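Local coordinates for glycosyl hydrolases family 31 family protein (Aspergillus niger, PDB 6DRU) that releases alpha-xylose from the non-reducing terminal glucose of xyloglucan oligosaccharides as a family 31 glycoside hydrolase, at residues W295-S309 with F375-I389. Sequence-based numbering, arbitrary orientation.
With NAG (2-acetamido-2-deoxy-beta-D-glucopyranose), chain D; MAN (alpha-D-mannopyranose), chain B; MAN (alpha-D-mannopyranose), chain C.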
loop_
_atom_site.group_PDB
_atom_site.type_symbol
_atom_site.label_atom_id
_atom_site.label_comp_id
_atom_site.label_asym_id
_atom_site.label_seq_id
_atom_site.Cartn_x
_atom_site.Cartn_y
_atom_site.Cartn_z
ATOM N N TRP A 295 -19.901 8.582 30.756
ATOM C CA TRP A 295 -19.200 7.873 31.824
ATOM C C TRP A 295 -19.707 8.319 33.195
ATOM O O TRP A 295 -18.957 8.776 34.060
ATOM C CB TRP A 295 -17.688 8.050 31.683
ATOM C CG TRP A 295 -17.172 7.385 30.449
ATOM C CD1 TRP A 295 -17.551 6.167 29.961
ATOM C CD2 TRP A 295 -16.220 7.909 29.518
ATOM N NE1 TRP A 295 -16.878 5.891 28.798
ATOM C CE2 TRP A 295 -16.055 6.946 28.502
ATOM C CE3 TRP A 295 -15.482 9.094 29.450
ATOM C CZ2 TRP A 295 -15.185 7.132 27.433
ATOM C CZ3 TRP A 295 -14.619 9.276 28.386
ATOM C CH2 TRP A 295 -14.478 8.300 27.393
ATOM N N ALA A 296 -21.017 8.173 33.364
ATOM C CA ALA A 296 -21.730 8.512 34.586
ATOM C C ALA A 296 -23.131 7.932 34.488
ATOM O O ALA A 296 -23.693 7.823 33.393
ATOM C CB ALA A 296 -21.794 10.028 34.803
ATOM N N LEU A 297 -23.684 7.559 35.635
ATOM C CA LEU A 297 -25.037 7.028 35.663
ATOM C C LEU A 297 -26.041 8.124 35.330
ATOM O O LEU A 297 -25.913 9.265 35.784
ATOM C CB LEU A 297 -25.341 6.423 37.033
ATOM C CG LEU A 297 -24.482 5.210 37.398
ATOM C CD1 LEU A 297 -24.666 4.828 38.859
ATOM C CD2 LEU A 297 -24.808 4.039 36.488
ATOM N N ASP A 298 -27.034 7.776 34.520
ATOM C CA ASP A 298 -28.087 8.713 34.156
ATOM C C ASP A 298 -28.822 9.167 35.414
ATOM O O ASP A 298 -29.442 8.336 36.095
ATOM C CB ASP A 298 -29.057 8.060 33.170
ATOM C CG ASP A 298 -30.119 9.024 32.655
ATOM O OD1 ASP A 298 -30.048 10.233 32.965
ATOM O OD2 ASP A 298 -31.027 8.566 31.927
ATOM N N PRO A 299 -28.777 10.455 35.761
ATOM C CA PRO A 299 -29.443 10.905 36.994
ATOM C C PRO A 299 -30.946 10.713 36.981
ATOM O O PRO A 299 -31.553 10.643 38.057
ATOM C CB PRO A 299 -29.072 12.392 37.071
ATOM C CG PRO A 299 -27.861 12.535 36.206
ATOM C CD PRO A 299 -28.044 11.546 35.101
ATOM N N ARG A 300 -31.567 10.619 35.803
ATOM C CA ARG A 300 -33.006 10.402 35.739
ATOM C C ARG A 300 -33.407 9.046 36.303
ATOM O O ARG A 300 -34.569 8.861 36.678
ATOM C CB ARG A 300 -33.497 10.531 34.295
ATOM C CG ARG A 300 -33.193 11.877 33.654
ATOM C CD ARG A 300 -33.630 11.929 32.195
ATOM N NE ARG A 300 -33.566 10.628 31.534
ATOM C CZ ARG A 300 -34.635 9.941 31.147
ATOM N NH1 ARG A 300 -35.850 10.433 31.353
ATOM N NH2 ARG A 300 -34.493 8.764 30.554
ATOM N N LEU A 301 -32.471 8.099 36.379
ATOM C CA LEU A 301 -32.729 6.788 36.951
ATOM C C LEU A 301 -31.814 6.439 38.117
ATOM O O LEU A 301 -32.077 5.448 38.809
ATOM C CB LEU A 301 -32.602 5.704 35.870
ATOM C CG LEU A 301 -33.488 5.929 34.646
ATOM C CD1 LEU A 301 -32.900 5.258 33.411
ATOM C CD2 LEU A 301 -34.897 5.427 34.918
ATOM N N TRP A 302 -30.760 7.217 38.357
ATOM C CA TRP A 302 -29.850 7.014 39.485
ATOM C C TRP A 302 -29.646 8.353 40.181
ATOM O O TRP A 302 -28.558 8.940 40.127
ATOM C CB TRP A 302 -28.520 6.422 39.014
ATOM C CG TRP A 302 -28.681 5.263 38.074
ATOM C CD1 TRP A 302 -28.835 5.323 36.719
ATOM C CD2 TRP A 302 -28.709 3.874 38.419
ATOM N NE1 TRP A 302 -28.955 4.057 36.199
ATOM C CE2 TRP A 302 -28.880 3.149 37.222
ATOM C CE3 TRP A 302 -28.604 3.172 39.623
ATOM C CZ2 TRP A 302 -28.948 1.758 37.195
ATOM C CZ3 TRP A 302 -28.673 1.791 39.594
ATOM C CH2 TRP A 302 -28.843 1.099 38.389
ATOM N N PRO A 303 -30.679 8.859 40.864
ATOM C CA PRO A 303 -30.620 10.253 41.343
ATOM C C PRO A 303 -29.567 10.503 42.407
ATOM O O PRO A 303 -28.931 11.563 42.397
ATOM C CB PRO A 303 -32.038 10.492 41.881
ATOM C CG PRO A 303 -32.553 9.130 42.207
ATOM C CD PRO A 303 -31.964 8.216 41.180
ATOM N N ASN A 304 -29.358 9.564 43.327
ATOM C CA ASN A 304 -28.403 9.728 44.423
ATOM C C ASN A 304 -27.613 8.429 44.538
ATOM O O ASN A 304 -28.031 7.500 45.235
ATOM C CB ASN A 304 -29.126 10.073 45.725
ATOM C CG ASN A 304 -28.183 10.556 46.810
ATOM O OD1 ASN A 304 -26.976 10.316 46.757
ATOM N ND2 ASN A 304 -28.736 11.233 47.810
ATOM N N VAL A 305 -26.460 8.368 43.867
ATOM C CA VAL A 305 -25.729 7.107 43.806
ATOM C C VAL A 305 -24.848 6.907 45.032
ATOM O O VAL A 305 -24.506 5.765 45.359
ATOM C CB VAL A 305 -24.906 7.001 42.507
ATOM C CG1 VAL A 305 -25.725 7.494 41.315
ATOM C CG2 VAL A 305 -23.622 7.753 42.616
ATOM N N ALA A 306 -24.446 7.985 45.706
ATOM C CA ALA A 306 -23.724 7.824 46.963
ATOM C C ALA A 306 -24.624 7.218 48.032
ATOM O O ALA A 306 -24.167 6.422 48.862
ATOM C CB ALA A 306 -23.163 9.166 47.429
ATOM N N GLN A 307 -25.910 7.580 48.022
ATOM C CA GLN A 307 -26.866 6.972 48.941
ATOM C C GLN A 307 -27.170 5.530 48.567
ATOM O O GLN A 307 -27.384 4.695 49.452
ATOM C CB GLN A 307 -28.161 7.784 48.969
ATOM C CG GLN A 307 -29.133 7.360 50.055
ATOM C CD GLN A 307 -30.565 7.730 49.726
ATOM O OE1 GLN A 307 -30.821 8.716 49.036
ATOM N NE2 GLN A 307 -31.509 6.928 50.208
ATOM N N MET A 308 -27.191 5.218 47.270
ATOM C CA MET A 308 -27.468 3.852 46.843
ATOM C C MET A 308 -26.358 2.910 47.285
ATOM O O MET A 308 -26.623 1.830 47.826
ATOM C CB MET A 308 -27.647 3.800 45.327
ATOM C CG MET A 308 -27.880 2.399 44.783
ATOM S SD MET A 308 -27.781 2.318 42.985
ATOM C CE MET A 308 -26.060 2.740 42.724
ATOM N N SER A 309 -25.103 3.300 47.056
ATOM C CA SER A 309 -23.984 2.448 47.439
ATOM C C SER A 309 -23.902 2.292 48.952
ATOM O O SER A 309 -23.575 1.210 49.453
ATOM C CB SER A 309 -22.680 3.023 46.888
ATOM O OG SER A 309 -22.321 4.208 47.577
ATOM N N PHE A 375 -8.170 11.255 31.292
ATOM C CA PHE A 375 -9.492 11.840 31.106
ATOM C C PHE A 375 -10.582 10.887 31.571
ATOM O O PHE A 375 -11.564 11.310 32.194
ATOM C CB PHE A 375 -9.696 12.214 29.638
ATOM C CG PHE A 375 -10.998 12.917 29.362
ATOM C CD1 PHE A 375 -12.165 12.199 29.154
ATOM C CD2 PHE A 375 -11.050 14.298 29.303
ATOM C CE1 PHE A 375 -13.358 12.847 28.900
ATOM C CE2 PHE A 375 -12.239 14.948 29.047
ATOM C CZ PHE A 375 -13.394 14.221 28.846
ATOM N N LEU A 376 -10.426 9.594 31.284
ATOM C CA LEU A 376 -11.485 8.643 31.602
ATOM C C LEU A 376 -11.545 8.359 33.097
ATOM O O LEU A 376 -12.635 8.204 33.659
ATOM C CB LEU A 376 -11.282 7.352 30.809
ATOM C CG LEU A 376 -12.011 6.104 31.302
ATOM C CD1 LEU A 376 -13.507 6.242 31.085
ATOM C CD2 LEU A 376 -11.476 4.873 30.592
ATOM N N TRP A 377 -10.389 8.309 33.767
ATOM C CA TRP A 377 -10.408 8.107 35.211
ATOM C C TRP A 377 -10.973 9.318 35.937
ATOM O O TRP A 377 -11.637 9.165 36.967
ATOM C CB TRP A 377 -9.010 7.791 35.739
ATOM C CG TRP A 377 -9.033 7.509 37.203
ATOM C CD1 TRP A 377 -8.478 8.261 38.194
ATOM C CD2 TRP A 377 -9.679 6.406 37.849
ATOM N NE1 TRP A 377 -8.725 7.687 39.418
ATOM C CE2 TRP A 377 -9.462 6.548 39.233
ATOM C CE3 TRP A 377 -10.415 5.308 37.390
ATOM C CZ2 TRP A 377 -9.951 5.632 40.163
ATOM C CZ3 TRP A 377 -10.900 4.401 38.314
ATOM C CH2 TRP A 377 -10.667 4.569 39.685
ATOM N N SER A 378 -10.717 10.523 35.424
ATOM C CA SER A 378 -11.300 11.716 36.028
ATOM C C SER A 378 -12.822 11.655 36.009
ATOM O O SER A 378 -13.478 12.220 36.892
ATOM C CB SER A 378 -10.803 12.966 35.306
ATOM O OG SER A 378 -11.435 13.106 34.046
ATOM N N MET A 379 -13.399 10.975 35.017
ATOM C CA MET A 379 -14.843 10.782 34.977
ATOM C C MET A 379 -15.281 9.687 35.942
ATOM O O MET A 379 -16.250 9.858 36.690
ATOM C CB MET A 379 -15.290 10.449 33.551
ATOM C CG MET A 379 -15.098 11.581 32.556
ATOM S SD MET A 379 -16.085 13.037 32.946
ATOM C CE MET A 379 -14.797 14.210 33.357
ATOM N N LEU A 380 -14.576 8.552 35.937
ATOM C CA LEU A 380 -14.969 7.427 36.781
ATOM C C LEU A 380 -14.799 7.750 38.261
ATOM O O LEU A 380 -15.634 7.358 39.087
ATOM C CB LEU A 380 -14.170 6.181 36.403
ATOM C CG LEU A 380 -14.340 5.685 34.964
ATOM C CD1 LEU A 380 -13.742 4.295 34.798
ATOM C CD2 LEU A 380 -15.804 5.699 34.559
ATOM N N LYS A 381 -13.726 8.459 38.621
ATOM C CA LYS A 381 -13.526 8.803 40.025
ATOM C C LYS A 381 -14.540 9.834 40.494
ATOM O O LYS A 381 -14.970 9.800 41.653
ATOM C CB LYS A 381 -12.104 9.320 40.249
ATOM C CG LYS A 381 -11.870 9.894 41.635
ATOM C CD LYS A 381 -10.497 10.532 41.754
ATOM C CE LYS A 381 -10.148 10.833 43.209
ATOM N NZ LYS A 381 -10.953 10.015 44.160
ATOM N N LYS A 382 -14.954 10.736 39.605
ATOM C CA LYS A 382 -15.913 11.767 39.985
ATOM C C LYS A 382 -17.310 11.191 40.185
ATOM O O LYS A 382 -17.993 11.531 41.158
ATOM C CB LYS A 382 -15.941 12.856 38.914
ATOM C CG LYS A 382 -16.960 13.953 39.149
ATOM C CD LYS A 382 -17.079 14.851 37.925
ATOM C CE LYS A 382 -15.711 15.246 37.385
ATOM N NZ LYS A 382 -15.805 15.976 36.088
ATOM N N ASN A 383 -17.746 10.311 39.285
ATOM C CA ASN A 383 -19.127 9.851 39.258
ATOM C C ASN A 383 -19.332 8.469 39.862
ATOM O O ASN A 383 -20.482 8.080 40.090
ATOM C CB ASN A 383 -19.648 9.857 37.817
ATOM C CG ASN A 383 -19.525 11.216 37.167
ATOM O OD1 ASN A 383 -18.922 11.357 36.103
ATOM N ND2 ASN A 383 -20.091 12.231 37.808
ATOM N N TYR A 384 -18.263 7.718 40.122
ATOM C CA TYR A 384 -18.418 6.373 40.662
ATOM C C TYR A 384 -17.568 6.168 41.910
ATOM O O TYR A 384 -18.104 5.922 42.995
ATOM C CB TYR A 384 -18.053 5.328 39.606
ATOM C CG TYR A 384 -18.978 5.287 38.409
ATOM C CD1 TYR A 384 -20.154 4.549 38.439
ATOM C CD2 TYR A 384 -18.668 5.979 37.245
ATOM C CE1 TYR A 384 -21.000 4.506 37.347
ATOM C CE2 TYR A 384 -19.508 5.941 36.147
ATOM C CZ TYR A 384 -20.672 5.202 36.204
ATOM O OH TYR A 384 -21.514 5.158 35.116
ATOM N N TYR A 385 -16.243 6.261 41.759
ATOM C CA TYR A 385 -15.333 5.900 42.845
ATOM C C TYR A 385 -15.579 6.747 44.087
ATOM O O TYR A 385 -15.634 6.225 45.207
ATOM C CB TYR A 385 -13.882 6.037 42.379
ATOM C CG TYR A 385 -12.875 5.353 43.278
ATOM C CD1 TYR A 385 -12.325 6.014 44.369
ATOM C CD2 TYR A 385 -12.463 4.050 43.027
ATOM C CE1 TYR A 385 -11.400 5.393 45.189
ATOM C CE2 TYR A 385 -11.538 3.421 43.842
ATOM C CZ TYR A 385 -11.010 4.098 44.922
ATOM O OH TYR A 385 -10.089 3.476 45.736
ATOM N N ASP A 386 -15.730 8.058 43.912
ATOM C CA ASP A 386 -16.016 8.952 45.028
ATOM C C ASP A 386 -17.469 8.896 45.472
ATOM O O ASP A 386 -17.890 9.732 46.281
ATOM C CB ASP A 386 -15.647 10.393 44.665
ATOM C CG ASP A 386 -14.149 10.615 44.602
ATOM O OD1 ASP A 386 -13.394 9.664 44.897
ATOM O OD2 ASP A 386 -13.730 11.740 44.260
ATOM N N LYS A 387 -18.246 7.938 44.964
ATOM C CA LYS A 387 -19.656 7.818 45.313
ATOM C C LYS A 387 -20.028 6.390 45.703
ATOM O O LYS A 387 -21.210 6.029 45.659
ATOM C CB LYS A 387 -20.529 8.315 44.161
ATOM C CG LYS A 387 -20.364 9.805 43.858
ATOM C CD LYS A 387 -21.336 10.258 42.783
ATOM C CE LYS A 387 -21.242 11.741 42.496
ATOM N NZ LYS A 387 -22.192 12.129 41.414
ATOM N N GLY A 388 -19.043 5.569 46.074
ATOM C CA GLY A 388 -19.282 4.248 46.615
ATOM C C GLY A 388 -19.176 3.110 45.622
ATOM O O GLY A 388 -19.179 1.945 46.042
ATOM N N ILE A 389 -19.078 3.401 44.331
ATOM C CA ILE A 389 -18.908 2.377 43.307
ATOM C C ILE A 389 -17.433 2.392 42.924
ATOM O O ILE A 389 -17.005 3.181 42.079
ATOM C CB ILE A 389 -19.821 2.620 42.103
ATOM C CG1 ILE A 389 -21.280 2.676 42.554
ATOM C CG2 ILE A 389 -19.631 1.527 41.060
ATOM C CD1 ILE A 389 -22.208 3.302 41.546
HETATM C C1 NAG D . -33.339 4.622 27.743
HETATM C C2 NAG D . -33.792 5.724 28.676
HETATM C C3 NAG D . -34.397 5.187 29.919
HETATM C C4 NAG D . -35.473 4.180 29.577
HETATM C C5 NAG D . -34.858 3.096 28.722
HETATM C C6 NAG D . -35.890 2.046 28.370
HETATM C C7 NAG D . -32.501 7.812 28.402
HETATM C C8 NAG D . -31.316 8.671 28.787
HETATM N N2 NAG D . -32.684 6.547 29.018
HETATM O O3 NAG D . -34.889 6.258 30.690
HETATM O O4 NAG D . -36.011 3.623 30.754
HETATM O O5 NAG D . -34.370 3.687 27.543
HETATM O O6 NAG D . -35.708 1.641 27.032
HETATM O O7 NAG D . -33.293 8.205 27.570
HETATM C C1 MAN B . -38.123 8.964 33.692
HETATM C C2 MAN B . -37.646 8.888 35.128
HETATM C C3 MAN B . -38.836 8.865 36.062
HETATM C C4 MAN B . -39.761 10.012 35.725
HETATM C C5 MAN B . -40.108 9.929 34.255
HETATM C C6 MAN B . -41.131 10.987 33.895
HETATM O O2 MAN B . -36.847 10.008 35.424
HETATM O O3 MAN B . -38.391 8.980 37.394
HETATM O O4 MAN B . -40.934 9.924 36.498
HETATM O O5 MAN B . -38.930 10.103 33.505
HETATM O O6 MAN B . -40.491 12.115 33.336
HETATM C C1 MAN C . -38.869 8.028 38.358
HETATM C C2 MAN C . -38.976 8.845 39.622
HETATM C C3 MAN C . -37.589 9.085 40.180
HETATM C C4 MAN C . -36.774 7.809 40.228
HETATM C C5 MAN C . -36.950 6.976 38.974
HETATM C C6 MAN C . -36.301 5.622 39.168
HETATM O O2 MAN C . -39.758 8.150 40.566
HETATM O O3 MAN C . -37.704 9.606 41.484
HETATM O O4 MAN C . -35.413 8.150 40.354
HETATM O O5 MAN C . -38.315 6.782 38.693
HETATM O O6 MAN C . -35.626 5.566 40.405
HETATM O O HOH W 1 -22.587 8.205 37.947
#
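In the TIM barrel of this family 31 glycosidase, the loop leading into helix 305-316 is laid along helix 370-385, and W295 and L376 anchor its first end with a CH-pi contact. L376 CD1 stands over one face of the indole, 3.7 Å from the centroid of its five-membered ring and 18° off the normal. With CG anti to the carbonyl carbon (chi1 -66°), the W295 side chain crosses those of F375 and L376 at about a right angle, and F375 CE1 meets the indole edge 3.8 Å from CZ3. Some two turns further along helix 370-385, the Y384 ring packs against the loop: L297 CG approaches obliquely, 3.6 Å from CE1, and W295 O lies at the ring edge, near its plane. A water stitches the backbones together, accepting from L297 N at 2.6 Å and donating to N383 O at 3.0 Å. Past the helix end, V305 CG2 rests on the extended K387 chain, 3.4 Å from CD, while S309 OG lies 2.9 Å from K387 O and also has A306 O within hydrogen-bonding distance. L297 and I389 meet tip to tip through their CD1 methyls. Strand 319-328 underlies the seam, taking L380, Y384 and I389 on L324 and A322; W325 O accepts from W295 NE1, and helix 262-274 packs against W302 and M308.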